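Long-range contact in enoyl-CoA hydratase (Mycobacterium tuberculosis, PDB 5KJP), which probably hydrates the double bond of enoyl-CoA thioesters in fatty acid metabolism, as a trimeric member of the crotonase superfamily: residues Ser244-Glu249 against Pro260-Thr265. Sequence-based numbering, arbitrary orientation.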
# COMPACT_ATOMS: atom_id res chain seq x y z
N SER A 244 -8.23 18.77 25.62
CA SER A 244 -8.14 20.15 25.15
C SER A 244 -9.46 20.90 25.33
O SER A 244 -10.52 20.30 25.46
CB SER A 244 -7.73 20.19 23.68
OG SER A 244 -8.71 19.56 22.86
N ASN A 245 -9.38 22.23 25.33
CA ASN A 245 -10.58 23.06 25.29
C ASN A 245 -11.43 22.77 24.06
O ASN A 245 -12.66 22.80 24.12
CB ASN A 245 -10.20 24.54 25.33
CG ASN A 245 -9.63 24.95 26.67
OD1 ASN A 245 -10.12 24.54 27.72
ND2 ASN A 245 -8.57 25.75 26.64
N ASP A 246 -10.77 22.47 22.94
CA ASP A 246 -11.49 22.23 21.70
C ASP A 246 -12.30 20.94 21.76
O ASP A 246 -13.34 20.83 21.10
CB ASP A 246 -10.52 22.20 20.51
CG ASP A 246 -10.19 23.59 19.98
OD1 ASP A 246 -10.86 24.57 20.39
OD2 ASP A 246 -9.26 23.71 19.16
N ALA A 247 -11.83 19.98 22.53
CA ALA A 247 -12.56 18.73 22.70
C ALA A 247 -13.89 19.01 23.39
O ALA A 247 -14.93 18.44 23.04
CB ALA A 247 -11.74 17.70 23.49
N LYS A 248 -13.86 19.90 24.38
CA LYS A 248 -15.08 20.30 25.08
C LYS A 248 -16.01 21.06 24.14
O LYS A 248 -17.20 20.77 24.06
CB LYS A 248 -14.74 21.16 26.30
CG LYS A 248 -15.96 21.74 27.01
CD LYS A 248 -15.53 22.54 28.23
CE LYS A 248 -16.71 23.23 28.87
NZ LYS A 248 -16.29 23.97 30.10
N GLU A 249 -15.44 22.03 23.42
CA GLU A 249 -16.21 22.86 22.50
C GLU A 249 -16.84 22.02 21.39
O GLU A 249 -17.97 22.27 20.98
CB GLU A 249 -15.30 23.95 21.91
CG GLU A 249 -15.90 24.73 20.75
CD GLU A 249 -17.08 25.59 21.14
OE1 GLU A 249 -17.35 25.76 22.35
OE2 GLU A 249 -17.76 26.10 20.22
N PRO A 260 -18.76 24.63 15.80
CA PRO A 260 -17.80 24.79 16.90
C PRO A 260 -16.89 25.98 16.68
O PRO A 260 -16.46 26.24 15.56
CB PRO A 260 -17.01 23.48 16.86
CG PRO A 260 -17.14 23.01 15.45
CD PRO A 260 -18.50 23.42 15.00
N ARG A 261 -16.61 26.72 17.75
CA ARG A 261 -15.68 27.84 17.66
C ARG A 261 -14.34 27.40 18.23
O ARG A 261 -14.11 27.48 19.44
CB ARG A 261 -16.22 29.05 18.41
CG ARG A 261 -17.63 29.45 18.00
CD ARG A 261 -17.93 30.89 18.36
NE ARG A 261 -18.94 31.49 17.49
CZ ARG A 261 -19.46 32.70 17.66
NH1 ARG A 261 -19.07 33.45 18.68
NH2 ARG A 261 -20.38 33.16 16.82
N TRP A 262 -13.46 26.92 17.36
CA TRP A 262 -12.19 26.36 17.80
C TRP A 262 -11.27 27.45 18.34
O TRP A 262 -11.32 28.60 17.89
CB TRP A 262 -11.48 25.64 16.65
CG TRP A 262 -12.29 24.58 15.93
CD1 TRP A 262 -12.59 24.56 14.60
CD2 TRP A 262 -12.89 23.41 16.50
NE1 TRP A 262 -13.33 23.44 14.30
CE2 TRP A 262 -13.53 22.71 15.45
CE3 TRP A 262 -12.93 22.87 17.79
CZ2 TRP A 262 -14.21 21.51 15.65
CZ3 TRP A 262 -13.62 21.68 17.99
CH2 TRP A 262 -14.24 21.01 16.93
N THR A 263 -10.41 27.09 19.29
CA THR A 263 -9.40 28.01 19.80
C THR A 263 -7.98 27.47 19.60
O THR A 263 -7.01 28.19 19.82
CB THR A 263 -9.61 28.31 21.30
OG1 THR A 263 -9.43 27.10 22.05
CG2 THR A 263 -11.00 28.87 21.55
N GLY A 264 -7.87 26.21 19.19
CA GLY A 264 -6.57 25.57 19.06
C GLY A 264 -5.92 25.36 20.41
O GLY A 264 -4.69 25.31 20.53
N THR A 265 -6.75 25.28 21.45
CA THR A 265 -6.29 24.98 22.80
C THR A 265 -7.19 23.91 23.40
O THR A 265 -8.19 23.53 22.78
CB THR A 265 -6.29 26.22 23.72
OG1 THR A 265 -7.64 26.61 23.99
CG2 THR A 265 -5.56 27.38 23.06
OXT THR A 265 -6.96 23.40 24.51
O HOH W 1 -11.57 25.79 22.62
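With CG of D246 beside its own backbone N (chi1 -84°), the carboxylate is laid against the amides of T263 and G264, one oxygen to each. T263 N meets D246 OD1 at 2.8 Å on its syn lone pair, nearly straight; G264 N reaches D246 OD2 from the syn side but 26° out of the carboxylate plane, in a more bent bond. A water bridges D246 OD1 to T263 OG1, donating to the carboxylate. N245 ND2 donates almost linearly, in its amide plane, to T265 OG1 at 2.9 Å; that hydroxyl is also hydrogen-bonded to T263 OG1. The terminal carboxylate of T265 sits at the start of helix 245-255, the last helix of this crotonase-fold chain: N245 N donates to T265 OXT and D246 N to T265 O, each at 2.8 Å. The first-turn amides and the helix dipole would be expected to stabilise its negative charge. S244 is the N-cap, its OG accepting from A247 N and also hydrogen-bonded to V241 O. One turn along, the bent chain of E249 brings OE2 to R261 N (2.8 Å, 178°), met on the anti side, while a salt bridge from R258 engages the same oxygen. Beside D246 the indole of W262 turns its edge to the helix, CZ3 lying 3.2 Å from D246 O near the ring plane and CE3 3.6 Å from D246 CG. P260 CB rests on one face of the indole, toward the rim; W262 NE1 is hydrogen-bonded to A206 O, and K141 of a second subunit packs on W262.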